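Long-range contacts in phosphorylated carbohydrates phosphatase TM_1254 (Thermotoga maritima msb8, PDB 3KBB), which removes phosphate from a range of phosphorylated sugars, working with a divalent metal and most actively with cobalt: residues Y182-S187 with V203-I208; L12-P17 with K84-V89; K159-E164 with I178-G183; S168-A173 with A197-L202. All coordinates share one frame; numbering follows the deposited sequence.

Contact 1 (Y182-S187 with V203-I208)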
loop_
_atom_site.group_PDB
_atom_site.type_symbol
_atom_site.label_atom_id
_atom_site.label_comp_id
_atom_site.label_asym_id
_atom_site.label_seq_id
_atom_site.Cartn_x
_atom_site.Cartn_y
_atom_site.Cartn_z
ATOM N N TYR A 182 -2.420 7.285 12.092
ATOM C CA TYR A 182 -3.201 6.126 12.503
ATOM C C TYR A 182 -2.619 4.905 11.817
ATOM O O TYR A 182 -2.284 4.951 10.618
ATOM C CB TYR A 182 -4.672 6.287 12.117
ATOM C CG TYR A 182 -5.369 7.303 13.000
ATOM C CD1 TYR A 182 -6.076 6.894 14.144
ATOM C CD2 TYR A 182 -5.259 8.666 12.743
ATOM C CE1 TYR A 182 -6.676 7.833 14.978
ATOM C CE2 TYR A 182 -5.862 9.618 13.551
ATOM C CZ TYR A 182 -6.556 9.207 14.690
ATOM O OH TYR A 182 -7.174 10.116 15.523
ATOM N N GLY A 183 -2.483 3.813 12.558
ATOM C CA GLY A 183 -2.005 2.585 11.967
ATOM C C GLY A 183 -3.171 1.722 11.528
ATOM O O GLY A 183 -4.033 1.354 12.329
ATOM N N VAL A 184 -3.194 1.377 10.246
ATOM C CA VAL A 184 -4.295 0.606 9.662
ATOM C C VAL A 184 -3.956 -0.871 9.667
ATOM O O VAL A 184 -2.902 -1.262 9.164
ATOM C CB VAL A 184 -4.602 1.080 8.192
ATOM C CG1 VAL A 184 -5.738 0.198 7.605
ATOM C CG2 VAL A 184 -5.048 2.523 8.251
ATOM N N VAL A 185 -4.832 -1.683 10.266
ATOM C CA VAL A 185 -4.505 -3.090 10.497
ATOM C C VAL A 185 -5.551 -3.977 9.867
ATOM O O VAL A 185 -6.651 -3.537 9.556
ATOM C CB VAL A 185 -4.429 -3.389 12.025
ATOM C CG1 VAL A 185 -3.267 -2.679 12.649
ATOM C CG2 VAL A 185 -5.708 -2.998 12.691
ATOM N N HIS A 186 -5.219 -5.257 9.728
ATOM C CA HIS A 186 -6.047 -6.137 8.939
ATOM C C HIS A 186 -6.512 -7.408 9.597
ATOM O O HIS A 186 -7.306 -8.142 9.000
ATOM C CB HIS A 186 -5.283 -6.466 7.669
ATOM C CG HIS A 186 -4.877 -5.236 6.930
ATOM N ND1 HIS A 186 -5.798 -4.413 6.312
ATOM C CD2 HIS A 186 -3.670 -4.647 6.769
ATOM C CE1 HIS A 186 -5.172 -3.381 5.778
ATOM N NE2 HIS A 186 -3.879 -3.495 6.049
ATOM N N SER A 187 -6.058 -7.650 10.819
ATOM C CA SER A 187 -6.285 -8.948 11.446
ATOM C C SER A 187 -6.597 -8.793 12.915
ATOM O O SER A 187 -6.744 -7.676 13.409
ATOM C CB SER A 187 -5.067 -9.847 11.235
ATOM O OG SER A 187 -4.033 -9.536 12.160
ATOM N N VAL A 203 -6.526 1.214 13.677
ATOM C CA VAL A 203 -7.865 1.138 13.115
ATOM C C VAL A 203 -7.951 0.154 11.963
ATOM O O VAL A 203 -6.989 0.014 11.220
ATOM C CB VAL A 203 -8.337 2.501 12.587
ATOM C CG1 VAL A 203 -8.635 3.398 13.751
ATOM C CG2 VAL A 203 -7.273 3.085 11.604
ATOM N N LYS A 204 -9.102 -0.503 11.805
ATOM C CA LYS A 204 -9.386 -1.277 10.572
ATOM C C LYS A 204 -9.854 -0.293 9.485
ATOM O O LYS A 204 -10.299 0.805 9.792
ATOM C CB LYS A 204 -10.473 -2.341 10.839
ATOM C CG LYS A 204 -10.072 -3.374 11.905
ATOM C CD LYS A 204 -11.106 -4.482 12.071
ATOM C CE LYS A 204 -12.185 -4.106 13.083
ATOM N NZ LYS A 204 -11.751 -4.216 14.527
ATOM N N PRO A 205 -9.707 -0.651 8.207
ATOM C CA PRO A 205 -10.139 0.245 7.134
ATOM C C PRO A 205 -11.568 0.743 7.338
ATOM O O PRO A 205 -11.830 1.931 7.157
ATOM C CB PRO A 205 -10.073 -0.664 5.905
ATOM C CG PRO A 205 -8.877 -1.512 6.223
ATOM C CD PRO A 205 -9.057 -1.860 7.668
ATOM N N GLU A 206 -12.462 -0.157 7.750
ATOM C CA GLU A 206 -13.868 0.186 8.043
ATOM C C GLU A 206 -14.030 1.202 9.144
ATOM O O GLU A 206 -15.087 1.789 9.253
ATOM C CB GLU A 206 -14.678 -1.041 8.524
ATOM C CG GLU A 206 -14.456 -2.290 7.763
ATOM C CD GLU A 206 -13.309 -3.079 8.342
ATOM O OE1 GLU A 206 -13.503 -3.734 9.396
ATOM O OE2 GLU A 206 -12.228 -3.060 7.734
ATOM N N GLU A 207 -13.017 1.368 9.999
ATOM C CA GLU A 207 -13.129 2.297 11.135
ATOM C C GLU A 207 -12.607 3.697 10.811
ATOM O O GLU A 207 -12.703 4.614 11.624
ATOM C CB GLU A 207 -12.407 1.737 12.373
ATOM C CG GLU A 207 -13.141 0.527 13.016
ATOM C CD GLU A 207 -12.238 -0.408 13.836
ATOM O OE1 GLU A 207 -11.051 -0.081 14.121
ATOM O OE2 GLU A 207 -12.741 -1.515 14.190
ATOM N N ILE A 208 -12.039 3.858 9.620
ATOM C CA ILE A 208 -11.383 5.134 9.273
ATOM C C ILE A 208 -12.426 6.264 9.211
ATOM O O ILE A 208 -12.187 7.370 9.691
ATOM C CB ILE A 208 -10.625 4.995 7.950
ATOM C CG1 ILE A 208 -9.384 4.079 8.152
ATOM C CG2 ILE A 208 -10.223 6.386 7.403
ATOM C CD1 ILE A 208 -8.624 3.737 6.849
#
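Two flat side chains of Tyr182-Ser187 meet Val203-Ile208, both at a slant and neither squarely by face nor by edge. Val203 CG1 sits obliquely to the Tyr182 phenol ring, and Tyr182 CB comes 4.2 Å from Val203 CG2; the phenol also packs against Phe163 and, in helix 208-215, Val211 and Val215. His186 CB points away, but the imidazole swings round so that CE1 lies 4.2 Å from Pro205 CG, the two side chains crossing at about a right angle. Between these rings lies the last pairing in the parallel sheet of the Rossmann-like HAD core, where strand 201-203, at the edge of the sheet, pairs with strand 181-184. Val203 holds both bonds of the bridge: its N donates to Gly183 O (2.8 Å), and its O accepts from Val185 N (2.9 Å). The same Val203 O also receives a CA-H...O contact from Val184 CA, 3.2 Å away. Val184 and Val203 share one face of the sheet, CG2 to CG2 at 4.1 Å. Val184 divides its methyls: CG1, trans to the backbone N (chi1 178°), reaches Pro205 CG at 3.8 Å, while CG2 meets Ile208 CD1 at 4.0 Å. Val185 O is buried against Pro205 CD and has no polar partner. Glu207 folds back on Lys204, taking its backbone N at OE1 from above the carboxylate plane and its NZ at OE2 in a salt bridge.

Contact 2 (L12-P17 with K84-V89)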
loop_
_atom_site.group_PDB
_atom_site.type_symbol
_atom_site.label_atom_id
_atom_site.label_comp_id
_atom_site.label_asym_id
_atom_site.label_seq_id
_atom_site.Cartn_x
_atom_site.Cartn_y
_atom_site.Cartn_z
ATOM N N LEU A 12 -6.114 1.547 1.142
ATOM C CA LEU A 12 -7.223 1.669 0.189
ATOM C C LEU A 12 -7.673 0.318 -0.409
ATOM O O LEU A 12 -8.863 0.110 -0.699
ATOM C CB LEU A 12 -6.823 2.642 -0.924
ATOM C CG LEU A 12 -6.413 4.059 -0.525
ATOM C CD1 LEU A 12 -6.197 4.841 -1.857
ATOM C CD2 LEU A 12 -7.453 4.729 0.305
HETATM N N MSE A 13 -6.699 -0.577 -0.580
HETATM C CA MSE A 13 -6.950 -1.932 -1.020
HETATM C C MSE A 13 -5.703 -2.738 -0.671
HETATM O O MSE A 13 -4.657 -2.169 -0.350
HETATM C CB MSE A 13 -7.289 -1.979 -2.514
HETATM C CG MSE A 13 -6.151 -1.715 -3.470
HETATM SE SE MSE A 13 -5.298 0.060 -3.435
HETATM C CE MSE A 13 -3.593 -0.830 -3.380
ATOM N N ASP A 14 -5.856 -4.058 -0.639
ATOM C CA ASP A 14 -4.774 -4.930 -0.155
ATOM C C ASP A 14 -4.306 -5.923 -1.237
ATOM O O ASP A 14 -5.042 -6.846 -1.602
ATOM C CB ASP A 14 -5.235 -5.753 1.061
ATOM C CG ASP A 14 -5.761 -4.908 2.202
ATOM O OD1 ASP A 14 -5.375 -3.733 2.338
ATOM O OD2 ASP A 14 -6.555 -5.462 2.987
ATOM N N THR A 15 -3.092 -5.751 -1.726
ATOM C CA THR A 15 -2.587 -6.681 -2.758
ATOM C C THR A 15 -1.913 -7.898 -2.158
ATOM O O THR A 15 -1.880 -8.975 -2.804
ATOM C CB THR A 15 -1.596 -6.023 -3.723
ATOM O OG1 THR A 15 -0.459 -5.518 -2.987
ATOM C CG2 THR A 15 -2.291 -4.896 -4.525
ATOM N N GLU A 16 -1.353 -7.714 -0.953
ATOM C CA GLU A 16 -0.536 -8.777 -0.324
ATOM C C GLU A 16 -1.273 -10.117 -0.323
ATOM O O GLU A 16 -0.666 -11.122 -0.674
ATOM C CB GLU A 16 -0.037 -8.399 1.076
ATOM C CG GLU A 16 1.021 -9.389 1.679
ATOM C CD GLU A 16 0.420 -10.548 2.484
ATOM O OE1 GLU A 16 -0.789 -10.515 2.817
ATOM O OE2 GLU A 16 1.177 -11.499 2.792
ATOM N N PRO A 17 -2.565 -10.139 0.058
ATOM C CA PRO A 17 -3.269 -11.435 0.089
ATOM C C PRO A 17 -3.432 -12.112 -1.277
ATOM O O PRO A 17 -3.737 -13.303 -1.328
ATOM C CB PRO A 17 -4.652 -11.075 0.629
ATOM C CG PRO A 17 -4.469 -9.807 1.338
ATOM C CD PRO A 17 -3.449 -9.061 0.548
ATOM N N LYS A 84 -10.072 -5.500 -4.915
ATOM C CA LYS A 84 -11.219 -4.658 -4.654
ATOM C C LYS A 84 -10.808 -3.631 -3.606
ATOM O O LYS A 84 -9.874 -3.847 -2.840
ATOM C CB LYS A 84 -12.374 -5.498 -4.117
ATOM C CG LYS A 84 -12.799 -6.659 -5.017
ATOM C CD LYS A 84 -13.404 -6.156 -6.323
ATOM C CE LYS A 84 -13.534 -7.292 -7.337
ATOM N NZ LYS A 84 -13.500 -6.742 -8.722
ATOM N N GLU A 85 -11.530 -2.531 -3.550
ATOM C CA GLU A 85 -11.311 -1.547 -2.520
ATOM C C GLU A 85 -11.635 -2.163 -1.152
ATOM O O GLU A 85 -12.481 -3.079 -1.053
ATOM C CB GLU A 85 -12.214 -0.333 -2.781
ATOM C CG GLU A 85 -13.692 -0.648 -2.624
ATOM C CD GLU A 85 -14.570 0.320 -3.394
ATOM O OE1 GLU A 85 -14.687 0.160 -4.618
ATOM O OE2 GLU A 85 -15.171 1.218 -2.788
ATOM N N ASN A 86 -10.973 -1.685 -0.103
ATOM C CA ASN A 86 -11.316 -2.122 1.259
ATOM C C ASN A 86 -12.666 -1.529 1.681
ATOM O O ASN A 86 -13.000 -0.387 1.311
ATOM C CB ASN A 86 -10.245 -1.724 2.257
ATOM C CG ASN A 86 -9.036 -2.613 2.165
ATOM O OD1 ASN A 86 -9.158 -3.769 1.747
ATOM N ND2 ASN A 86 -7.878 -2.114 2.599
ATOM N N PRO A 87 -13.435 -2.290 2.490
ATOM C CA PRO A 87 -14.734 -1.750 2.923
ATOM C C PRO A 87 -14.595 -0.442 3.699
ATOM O O PRO A 87 -13.716 -0.315 4.568
ATOM C CB PRO A 87 -15.300 -2.865 3.836
ATOM C CG PRO A 87 -14.103 -3.756 4.199
ATOM C CD PRO A 87 -13.180 -3.658 3.008
ATOM N N GLY A 88 -15.478 0.508 3.393
ATOM C CA GLY A 88 -15.569 1.788 4.121
ATOM C C GLY A 88 -14.589 2.846 3.651
ATOM O O GLY A 88 -14.713 4.024 4.023
ATOM N N VAL A 89 -13.615 2.451 2.829
ATOM C CA VAL A 89 -12.606 3.433 2.428
ATOM C C VAL A 89 -13.177 4.511 1.463
ATOM O O VAL A 89 -12.885 5.713 1.599
ATOM C CB VAL A 89 -11.350 2.716 1.869
ATOM C CG1 VAL A 89 -10.428 3.706 1.211
ATOM C CG2 VAL A 89 -10.671 1.986 2.999
HETATM O O HOH W 1 -8.551 -5.034 -0.709
#
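The Asn86 side chain crosses that of Asp14 at about a right angle, and their amide and carboxylate planes are 61° apart. ND2 of Asn86 donates to Asp14 OD1 over 3.0 Å in a nearly straight bond that lies in the amide plane but comes down on the carboxylate from above its own. A second acceptor, Val11 O, also takes ND2, fixing which way the amide faces. Asn86 OD1 instead receives water 1 (2.8 Å), which also donates to Lys84 O (2.8 Å) and accepts from Asp14 N (2.9 Å), tying both backbones to the amide. With an alanine at Asp14, Asn86 ND2 would probably be left with the Val11 carbonyl alone and the amide less firmly held against turning. These loops are the two crossings between the HAD core and its helical cap: Leu12-Pro17 leads into helix 19-29, and Lys84-Val89 returns from helix 64-82. Asn86 CG lies beside its own backbone N (chi1 -76°), so amide and N-H serve the same segment: Asn86 N donates to Leu12 O, 2.8 Å and 173° at the hydrogen. Val89 CG1 faces Leu12 CD2 at a doubtfully short separation. Glu85 turns away and pairs with Arg90.

Contact 3 (K159-E164 with I178-G183)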
loop_
_atom_site.group_PDB
_atom_site.type_symbol
_atom_site.label_atom_id
_atom_site.label_comp_id
_atom_site.label_asym_id
_atom_site.label_seq_id
_atom_site.Cartn_x
_atom_site.Cartn_y
_atom_site.Cartn_z
ATOM N N LYS A 159 -1.283 19.976 10.848
ATOM C CA LYS A 159 -2.650 20.069 10.322
ATOM C C LYS A 159 -3.046 18.953 9.349
ATOM O O LYS A 159 -4.035 19.098 8.609
ATOM C CB LYS A 159 -2.915 21.447 9.739
ATOM C CG LYS A 159 -2.782 22.562 10.802
ATOM C CD LYS A 159 -3.157 23.904 10.176
ATOM C CE LYS A 159 -2.917 25.063 11.135
ATOM N NZ LYS A 159 -3.329 26.322 10.438
ATOM N N VAL A 160 -2.311 17.835 9.379
ATOM C CA VAL A 160 -2.663 16.665 8.542
ATOM C C VAL A 160 -2.884 15.437 9.419
ATOM O O VAL A 160 -2.339 15.328 10.542
ATOM C CB VAL A 160 -1.596 16.347 7.435
ATOM C CG1 VAL A 160 -1.280 17.652 6.652
ATOM C CG2 VAL A 160 -0.330 15.778 8.055
ATOM N N VAL A 161 -3.683 14.532 8.897
ATOM C CA VAL A 161 -3.853 13.198 9.509
ATOM C C VAL A 161 -3.355 12.186 8.469
ATOM O O VAL A 161 -3.598 12.358 7.280
ATOM C CB VAL A 161 -5.338 12.905 9.785
ATOM C CG1 VAL A 161 -5.508 11.454 10.310
ATOM C CG2 VAL A 161 -5.860 13.855 10.822
ATOM N N VAL A 162 -2.610 11.163 8.907
ATOM C CA VAL A 162 -2.081 10.154 7.978
ATOM C C VAL A 162 -2.644 8.789 8.354
ATOM O O VAL A 162 -2.745 8.500 9.550
ATOM C CB VAL A 162 -0.519 10.108 8.120
ATOM C CG1 VAL A 162 0.096 8.875 7.378
ATOM C CG2 VAL A 162 0.104 11.370 7.543
ATOM N N PHE A 163 -2.965 7.959 7.369
ATOM C CA PHE A 163 -3.363 6.553 7.578
ATOM C C PHE A 163 -2.305 5.684 6.923
ATOM O O PHE A 163 -2.128 5.673 5.673
ATOM C CB PHE A 163 -4.759 6.298 6.994
ATOM C CG PHE A 163 -5.831 6.992 7.777
ATOM C CD1 PHE A 163 -6.326 6.402 8.950
ATOM C CD2 PHE A 163 -6.258 8.276 7.427
ATOM C CE1 PHE A 163 -7.271 7.061 9.716
ATOM C CE2 PHE A 163 -7.196 8.971 8.203
ATOM C CZ PHE A 163 -7.700 8.359 9.371
ATOM N N GLU A 164 -1.573 4.968 7.775
ATOM C CA GLU A 164 -0.416 4.240 7.331
ATOM C C GLU A 164 -0.547 2.780 7.734
ATOM O O GLU A 164 -1.293 2.465 8.621
ATOM C CB GLU A 164 0.866 4.835 7.916
ATOM C CG GLU A 164 1.723 5.610 6.880
ATOM C CD GLU A 164 2.334 4.713 5.781
ATOM O OE1 GLU A 164 2.199 3.485 5.852
ATOM O OE2 GLU A 164 2.946 5.238 4.832
ATOM N N ILE A 178 4.896 14.876 11.237
ATOM C CA ILE A 178 3.471 14.613 11.344
ATOM C C ILE A 178 3.211 13.779 12.619
ATOM O O ILE A 178 3.801 12.706 12.811
ATOM C CB ILE A 178 2.959 13.842 10.123
ATOM C CG1 ILE A 178 3.172 14.683 8.849
ATOM C CG2 ILE A 178 1.431 13.466 10.299
ATOM C CD1 ILE A 178 2.926 13.912 7.551
ATOM N N GLU A 179 2.315 14.274 13.463
ATOM C CA GLU A 179 2.007 13.574 14.735
ATOM C C GLU A 179 0.783 12.668 14.670
ATOM O O GLU A 179 0.757 11.586 15.291
ATOM C CB GLU A 179 1.888 14.591 15.870
ATOM C CG GLU A 179 3.275 15.118 16.303
ATOM C CD GLU A 179 4.200 14.045 16.851
ATOM O OE1 GLU A 179 3.857 13.413 17.879
ATOM O OE2 GLU A 179 5.284 13.848 16.265
ATOM N N ARG A 180 -0.245 13.116 13.955
ATOM C CA ARG A 180 -1.497 12.373 13.889
ATOM C C ARG A 180 -1.459 11.254 12.851
ATOM O O ARG A 180 -1.961 11.428 11.718
ATOM C CB ARG A 180 -2.713 13.265 13.659
ATOM C CG ARG A 180 -2.857 14.426 14.630
ATOM C CD ARG A 180 -4.207 15.100 14.397
ATOM N NE ARG A 180 -4.421 16.174 15.362
ATOM C CZ ARG A 180 -5.311 16.135 16.358
ATOM N NH1 ARG A 180 -6.095 15.063 16.540
ATOM N NH2 ARG A 180 -5.408 17.186 17.168
ATOM N N ILE A 181 -0.839 10.135 13.232
ATOM C CA ILE A 181 -0.679 8.973 12.343
ATOM C C ILE A 181 -1.483 7.804 12.882
ATOM O O ILE A 181 -1.278 7.412 14.048
ATOM C CB ILE A 181 0.808 8.553 12.270
ATOM C CG1 ILE A 181 1.665 9.738 11.776
ATOM C CG2 ILE A 181 0.986 7.312 11.334
ATOM C CD1 ILE A 181 3.112 9.534 12.098
ATOM N N TYR A 182 -2.420 7.285 12.092
ATOM C CA TYR A 182 -3.201 6.126 12.503
ATOM C C TYR A 182 -2.619 4.905 11.817
ATOM O O TYR A 182 -2.284 4.951 10.618
ATOM C CB TYR A 182 -4.672 6.287 12.117
ATOM C CG TYR A 182 -5.369 7.303 13.000
ATOM C CD1 TYR A 182 -6.076 6.894 14.144
ATOM C CD2 TYR A 182 -5.259 8.666 12.743
ATOM C CE1 TYR A 182 -6.676 7.833 14.978
ATOM C CE2 TYR A 182 -5.862 9.618 13.551
ATOM C CZ TYR A 182 -6.556 9.207 14.690
ATOM O OH TYR A 182 -7.174 10.116 15.523
ATOM N N GLY A 183 -2.483 3.813 12.558
ATOM C CA GLY A 183 -2.005 2.585 11.967
ATOM C C GLY A 183 -3.171 1.722 11.528
ATOM O O GLY A 183 -4.033 1.354 12.329
HETATM O O HOH W 2 -0.410 15.812 12.606
#
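Strands 160-164 and 181-183 run parallel, their axes 4.8 Å apart at closest and 21° off alignment. Val162 is bonded both ways, its N to Arg180 O (2.9 Å) and its O from Tyr182 N (2.8 Å); Glu164 N then donates to Tyr182 O at 2.9 Å. Next to the first bond, water 2 spans Val160 O and Arg180 N where Arg180 centres an inverse gamma turn. On one face, Ile178 crosses Val160 and Val162 at about a right angle, its CG2 3.7 Å from Val160 CG2 and also 3.7 Å from Val162 CG2. Replacing Ile178 by alanine would probably leave a gap beside the Val160 and Val162 methyls. The pairing completes a beta-alpha-beta crossover through helix 167-175, whose Val170 and Ala173 pack on Ile181. On the other face the Phe163 and Tyr182 side chains lie alongside each other; their rings are 21° from parallel but offset so far that they scarcely overlap, centroids 5.4 Å apart, and Phe163 CE1 and CD1 meet Tyr182 CB. Val161 CG1, opposite the backbone N (chi1 175°), meets the Tyr182 ring at its edge, 3.7 Å from CD2. Glu164 sends OE2 to Lys140 and Tyr146.

Contact 4 (S168-A173 with A197-L202). With SO4 (sulfate ion), chain E.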
loop_
_atom_site.group_PDB
_atom_site.type_symbol
_atom_site.label_atom_id
_atom_site.label_comp_id
_atom_site.label_asym_id
_atom_site.label_seq_id
_atom_site.Cartn_x
_atom_site.Cartn_y
_atom_site.Cartn_z
ATOM N N SER A 168 7.736 1.167 8.506
ATOM C CA SER A 168 8.552 2.135 7.767
ATOM C C SER A 168 7.746 3.344 7.326
ATOM O O SER A 168 8.274 4.459 7.347
ATOM C CB SER A 168 9.218 1.471 6.566
ATOM O OG SER A 168 10.239 0.632 7.094
ATOM N N GLY A 169 6.473 3.124 7.011
ATOM C CA GLY A 169 5.541 4.247 6.632
ATOM C C GLY A 169 5.279 5.183 7.822
ATOM O O GLY A 169 5.343 6.422 7.746
ATOM N N VAL A 170 4.987 4.580 8.962
ATOM C CA VAL A 170 4.782 5.386 10.173
ATOM C C VAL A 170 6.030 6.142 10.550
ATOM O O VAL A 170 5.973 7.318 10.873
ATOM C CB VAL A 170 4.274 4.492 11.334
ATOM C CG1 VAL A 170 4.238 5.309 12.649
ATOM C CG2 VAL A 170 2.882 3.906 10.987
ATOM N N GLU A 171 7.187 5.480 10.495
ATOM C CA GLU A 171 8.433 6.166 10.778
ATOM C C GLU A 171 8.657 7.364 9.857
ATOM O O GLU A 171 9.073 8.437 10.318
ATOM C CB GLU A 171 9.621 5.203 10.655
ATOM C CG GLU A 171 9.655 4.171 11.800
ATOM C CD GLU A 171 10.743 3.103 11.618
ATOM O OE1 GLU A 171 11.382 3.060 10.546
ATOM O OE2 GLU A 171 10.917 2.271 12.550
ATOM N N ALA A 172 8.361 7.176 8.569
ATOM C CA ALA A 172 8.588 8.226 7.586
ATOM C C ALA A 172 7.697 9.461 7.870
ATOM O O ALA A 172 8.196 10.624 7.887
ATOM C CB ALA A 172 8.342 7.685 6.180
ATOM N N ALA A 173 6.419 9.209 8.136
ATOM C CA ALA A 173 5.506 10.322 8.401
ATOM C C ALA A 173 5.915 11.025 9.700
ATOM O O ALA A 173 5.949 12.247 9.757
ATOM C CB ALA A 173 4.055 9.860 8.491
ATOM N N ALA A 197 6.210 2.449 16.427
ATOM C CA ALA A 197 6.775 3.466 15.526
ATOM C C ALA A 197 6.167 4.868 15.696
ATOM O O ALA A 197 6.668 5.838 15.090
ATOM C CB ALA A 197 6.661 3.003 14.053
ATOM N N GLY A 198 5.074 4.974 16.460
ATOM C CA GLY A 198 4.487 6.277 16.737
ATOM C C GLY A 198 3.055 6.475 16.315
ATOM O O GLY A 198 2.493 7.574 16.515
ATOM N N ALA A 199 2.422 5.424 15.801
ATOM C CA ALA A 199 0.990 5.564 15.480
ATOM C C ALA A 199 0.203 5.876 16.782
ATOM O O ALA A 199 0.538 5.359 17.878
ATOM C CB ALA A 199 0.449 4.327 14.812
ATOM N N VAL A 200 -0.814 6.719 16.663
ATOM C CA VAL A 200 -1.552 7.188 17.855
ATOM C C VAL A 200 -2.738 6.279 18.207
ATOM O O VAL A 200 -3.314 6.379 19.300
ATOM C CB VAL A 200 -2.077 8.642 17.696
ATOM C CG1 VAL A 200 -0.888 9.616 17.488
ATOM C CG2 VAL A 200 -3.173 8.737 16.591
ATOM N N ALA A 201 -3.039 5.344 17.308
ATOM C CA ALA A 201 -4.118 4.416 17.483
ATOM C C ALA A 201 -4.096 3.470 16.315
ATOM O O ALA A 201 -3.616 3.826 15.224
ATOM C CB ALA A 201 -5.480 5.142 17.546
ATOM N N LEU A 202 -4.654 2.290 16.539
ATOM C CA LEU A 202 -4.876 1.317 15.464
ATOM C C LEU A 202 -6.332 1.343 14.988
ATOM O O LEU A 202 -7.283 1.472 15.811
ATOM C CB LEU A 202 -4.524 -0.088 15.939
ATOM C CG LEU A 202 -3.109 -0.317 16.508
ATOM C CD1 LEU A 202 -2.952 -1.754 16.934
ATOM C CD2 LEU A 202 -2.062 0.039 15.408
HETATM S S SO4 E . 8.404 -2.292 6.904
HETATM O O1 SO4 E . 8.825 -2.059 5.516
HETATM O O2 SO4 E . 7.604 -1.190 7.323
HETATM O O3 SO4 E . 7.539 -3.486 6.983
HETATM O O4 SO4 E . 9.586 -2.438 7.763
#
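The CB of Val170, on helix 167-175, heads toward the turn Ala197-Ala199, and one of the valine's methyls does most of the touching. CG1 stands trans to the backbone N (chi1 173°), a setting that pushes it into the turn: Ala197 CB lies 3.6 Å from Val170 CG1, Ala197 O 3.5 Å, and Ala199 N 3.6 Å. The methyl thus rests against a side chain and bare backbone together. Next along the helix, Glu171 runs past the same alanine rather than at it, its CG 3.9 Å from Ala197 CB. Gly198 ends helix 192-196 in a Schellman motif with phi 121°; a side chain there would be pressed against the preceding carbonyl O and would also point at Val170 CG1. The turn then leads into strand 201-203, so the contact joins the crossover helix of the HAD core to the approach of its edge strand. At the start of the helix segment Ser168 N donates to O2 of a sulfate, 2.6 Å and 169° at the hydrogen, with weaker, unresolved approaches from Ser168 OG; the ion probably came from the crystallisation liquor. Across the two segments themselves the chemistry is methyl and methylene against alanine and peptide, which suggests that between them shape fit, not directed polar bonding, sets the contact.

How the contacts relate
Contacts 1 and 3 share Tyr182 and Gly183, so strand 181-184 is paired on both sides: Val184 N lies 2.7 Å from Glu164 O, and Gly183 N 2.9 Å from Ala201 O of contact 4. Contact 2 stands apart at the cap linkers, about 13 Å from contact 4 by nearest atoms, but reaches contact 1 where His186 CE1 comes 3.5 Å from Asp14 OD1. Measured between side chains, Asp7, the nucleophile by similarity, is about 4 Å from Glu164 (contact 3), 7 Å from Leu12 (contact 2) and Val184 (contact 1), and 9 Å from Val170 (contact 4). O2 of the sulfate on Ser168 of contact 4 lies 7.3 Å from Glu164 OE1.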